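Local structure of hydrolase, putative (Plasmodium vivax, 2B30) at residues A[96-100]-A[219-225]. The protein is of unknown function but probably acts as a magnesium-dependent phosphatase of the HAD superfamily, its metal site holding a calcium ion in the crystal. Residues are numbered along the deposited sequence; the frame is centred on the assembly and turned at random.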
ATOM      1  N   TYR A  96       9.852 -11.743   3.617  1.00 30.88           N
ATOM      2  CA  TYR A  96      10.497 -11.660   4.904  1.00 31.32           C
ATOM      3  C   TYR A  96      10.853 -10.227   5.228  1.00 32.60           C
ATOM      4  O   TYR A  96      10.933  -9.389   4.332  1.00 35.09           O
ATOM      5  CB  TYR A  96      11.734 -12.534   4.892  1.00 30.97           C
ATOM      6  CG  TYR A  96      11.400 -13.971   4.618  1.00 32.79           C
ATOM      7  CD1 TYR A  96      10.743 -14.727   5.567  1.00 35.53           C
ATOM      8  CD2 TYR A  96      11.716 -14.578   3.397  1.00 35.66           C
ATOM      9  CE1 TYR A  96      10.424 -16.053   5.334  1.00 34.16           C
ATOM     10  CE2 TYR A  96      11.395 -15.912   3.154  1.00 32.35           C
ATOM     11  CZ  TYR A  96      10.751 -16.633   4.134  1.00 31.00           C
ATOM     12  OH  TYR A  96      10.417 -17.936   3.944  1.00 31.80           O
ATOM     13  N   ILE A  97      11.042  -9.953   6.519  1.00 32.34           N
ATOM     14  CA  ILE A  97      11.438  -8.631   6.994  1.00 33.70           C
ATOM     15  C   ILE A  97      10.482  -7.567   6.458  1.00 32.43           C
ATOM     16  O   ILE A  97      10.893  -6.574   5.859  1.00 30.12           O
ATOM     17  CB  ILE A  97      12.914  -8.291   6.629  1.00 34.36           C
ATOM     18  CG1 ILE A  97      13.834  -9.473   6.975  1.00 35.36           C
ATOM     19  CG2 ILE A  97      13.375  -7.006   7.369  1.00 32.70           C
ATOM     20  CD1 ILE A  97      15.317  -9.096   7.043  1.00 36.44           C
ATOM     21  N   ASN A  98       9.197  -7.820   6.671  1.00 32.24           N
ATOM     22  CA  ASN A  98       8.131  -6.896   6.329  1.00 32.99           C
ATOM     23  C   ASN A  98       8.157  -6.426   4.884  1.00 32.52           C
ATOM     24  O   ASN A  98       7.811  -5.279   4.578  1.00 32.23           O
ATOM     25  CB  ASN A  98       8.101  -5.728   7.329  1.00 33.24           C
ATOM     26  CG  ASN A  98       7.562  -6.156   8.680  1.00 32.19           C
ATOM     27  OD1 ASN A  98       6.925  -7.212   8.781  1.00 28.05           O
ATOM     28  ND2 ASN A  98       7.798  -5.347   9.717  1.00 27.66           N
ATOM     29  N   GLY A  99       8.549  -7.332   3.994  1.00 30.33           N
ATOM     30  CA  GLY A  99       8.464  -7.071   2.567  1.00 30.23           C
ATOM     31  C   GLY A  99       9.709  -6.517   1.921  1.00 29.83           C
ATOM     32  O   GLY A  99       9.702  -6.260   0.714  1.00 27.09           O
ATOM     33  N   THR A 100      10.774  -6.361   2.708  1.00 29.82           N
ATOM     34  CA  THR A 100      12.041  -5.843   2.202  1.00 31.43           C
ATOM     35  C   THR A 100      12.961  -6.964   1.678  1.00 32.45           C
ATOM     36  O   THR A 100      13.935  -6.694   0.962  1.00 33.89           O
ATOM     37  CB  THR A 100      12.763  -4.995   3.272  1.00 30.90           C
ATOM     38  OG1 THR A 100      12.938  -5.765   4.463  1.00 34.29           O
ATOM     39  CG2 THR A 100      11.945  -3.772   3.612  1.00 30.48           C
ATOM     40  N   THR A 219      11.815  -0.633   9.447  1.00 32.18           N
ATOM     41  CA  THR A 219      12.227  -0.992   8.076  1.00 32.93           C
ATOM     42  C   THR A 219      12.204   0.224   7.162  1.00 33.47           C
ATOM     43  O   THR A 219      11.753   1.300   7.558  1.00 34.68           O
ATOM     44  CB  THR A 219      11.318  -2.083   7.477  1.00 34.00           C
ATOM     45  OG1 THR A 219       9.942  -1.777   7.748  1.00 37.08           O
ATOM     46  CG2 THR A 219      11.654  -3.441   8.069  1.00 34.85           C
ATOM     47  N   LYS A 220      12.709   0.049   5.942  1.00 34.21           N
ATOM     48  CA  LYS A 220      12.713   1.107   4.925  1.00 33.37           C
ATOM     49  C   LYS A 220      11.297   1.636   4.649  1.00 32.22           C
ATOM     50  O   LYS A 220      10.322   0.886   4.732  1.00 32.89           O
ATOM     51  CB  LYS A 220      13.331   0.570   3.629  1.00 33.95           C
ATOM     52  CG  LYS A 220      13.629   1.623   2.546  1.00 34.25           C
ATOM     53  CD  LYS A 220      14.144   0.955   1.276  1.00 33.65           C
ATOM     54  CE  LYS A 220      14.871   1.927   0.358  1.00 36.93           C
ATOM     55  NZ  LYS A 220      15.571   1.183  -0.729  1.00 36.65           N
ATOM     56  N   LEU A 221      11.197   2.923   4.324  1.00 30.72           N
ATOM     57  CA  LEU A 221       9.910   3.568   4.048  1.00 30.76           C
ATOM     58  C   LEU A 221       9.310   3.047   2.760  1.00 31.51           C
ATOM     59  O   LEU A 221      10.030   2.747   1.816  1.00 34.17           O
ATOM     60  CB  LEU A 221      10.091   5.084   3.927  1.00 30.15           C
ATOM     61  CG  LEU A 221       8.820   5.927   3.746  1.00 31.76           C
ATOM     62  CD1 LEU A 221       7.999   5.951   5.015  1.00 30.75           C
ATOM     63  CD2 LEU A 221       9.157   7.345   3.319  1.00 31.82           C
ATOM     64  N   GLY A 222       7.985   2.959   2.715  1.00 33.28           N
ATOM     65  CA  GLY A 222       7.279   2.556   1.498  1.00 33.58           C
ATOM     66  C   GLY A 222       7.173   1.059   1.264  1.00 34.43           C
ATOM     67  O   GLY A 222       6.675   0.630   0.213  1.00 34.64           O
ATOM     68  N   HIS A 223       7.621   0.264   2.239  1.00 34.16           N
ATOM     69  CA  HIS A 223       7.558  -1.200   2.147  1.00 34.82           C
ATOM     70  C   HIS A 223       6.729  -1.810   3.265  1.00 34.67           C
ATOM     71  O   HIS A 223       6.795  -1.386   4.415  1.00 34.10           O
ATOM     72  CB  HIS A 223       8.967  -1.814   2.180  1.00 36.18           C
ATOM     73  CG  HIS A 223       9.803  -1.453   0.995  1.00 34.10           C
ATOM     74  ND1 HIS A 223       9.651  -2.061  -0.230  1.00 34.07           N
ATOM     75  CD2 HIS A 223      10.769  -0.519   0.838  1.00 32.46           C
ATOM     76  CE1 HIS A 223      10.495  -1.521  -1.091  1.00 34.28           C
ATOM     77  NE2 HIS A 223      11.186  -0.585  -0.468  1.00 33.82           N
ATOM     78  N   ASP A 224       5.940  -2.812   2.910  1.00 35.57           N
ATOM     79  CA  ASP A 224       5.310  -3.677   3.897  1.00 37.44           C
ATOM     80  C   ASP A 224       5.127  -5.075   3.281  1.00 35.84           C
ATOM     81  O   ASP A 224       5.641  -5.345   2.189  1.00 34.23           O
ATOM     82  CB  ASP A 224       3.989  -3.082   4.371  1.00 37.82           C
ATOM     83  CG  ASP A 224       2.931  -3.145   3.317  1.00 43.81           C
ATOM     84  OD1 ASP A 224       3.107  -2.471   2.276  1.00 48.51           O
ATOM     85  OD2 ASP A 224       1.935  -3.880   3.519  1.00 46.05           O
ATOM     86  N   LYS A 225       4.432  -5.964   3.986  1.00 34.48           N
ATOM     87  CA  LYS A 225       4.179  -7.308   3.476  1.00 33.82           C
ATOM     88  C   LYS A 225       3.466  -7.257   2.127  1.00 32.61           C
ATOM     89  O   LYS A 225       3.837  -7.985   1.208  1.00 34.55           O
ATOM     90  CB  LYS A 225       3.373  -8.143   4.479  1.00 34.17           C
ATOM     91  CG  LYS A 225       4.165  -8.574   5.719  1.00 35.13           C
ATOM     92  CD  LYS A 225       3.351  -9.523   6.604  1.00 35.43           C
ATOM     93  CE  LYS A 225       3.888  -9.576   8.032  1.00 33.92           C
ATOM     94  NZ  LYS A 225       3.325 -10.719   8.807  1.00 29.81           N
TER
HETATM   95  O   HOH W   1       8.372  -2.957   5.851  1.00 39.81           O
HETATM   96  O   HOH W   2       8.382  -4.331  -1.096  1.00 26.80           O
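One water, gripped by three groups, joins Asn98 and Thr219 to His223: it donates to Asn98 O (2.7 Å from the water) and to His223 O, and accepts from Thr219 OG1. Three bonds fix its place, and Thr219 OG1 reaches it because chi1 of 45° sets the hydroxyl between its own backbone N and carbonyl carbon. A second water lies in the plane of the His223 ring at its edge, 2.7 Å from ND1, and donates to Gly99 O. No direct hydrogen bond links the two segments. Between these bridges the backbones lie close, with Gly99 CA in a CH···O contact to Asp224 O (3.3 Å, 166° at the hydrogen). Methyl contacts fill the flanks: Thr100 CG2 lies against His223 CB at 3.8 Å, and Ile97 CG2 meets Thr219 CG2 at 4.0 Å. The methyl of Thr100 is steered by its own hydroxyl, since OG1 bonds Ile97 O (2.6 Å), which also accepts from Thr100 N. The extended Lys225 chain passes CE by Asn98 OD1 at 3.9 Å; that oxygen bonds Asn251, while Lys225 NZ forms a salt bridge with Asp252 and lies near Asp33, a calcium ligand, consistent with the conserved lysine of HAD active sites. The contact thus joins the turn between strands 94-96 and 101-103 of the HAD core sheet to the link from strand 216-220 into helix 225-235, whose N-cap is Asp224, where the second sheet, probably that of the inserted subfamily IIB cap, returns to the core.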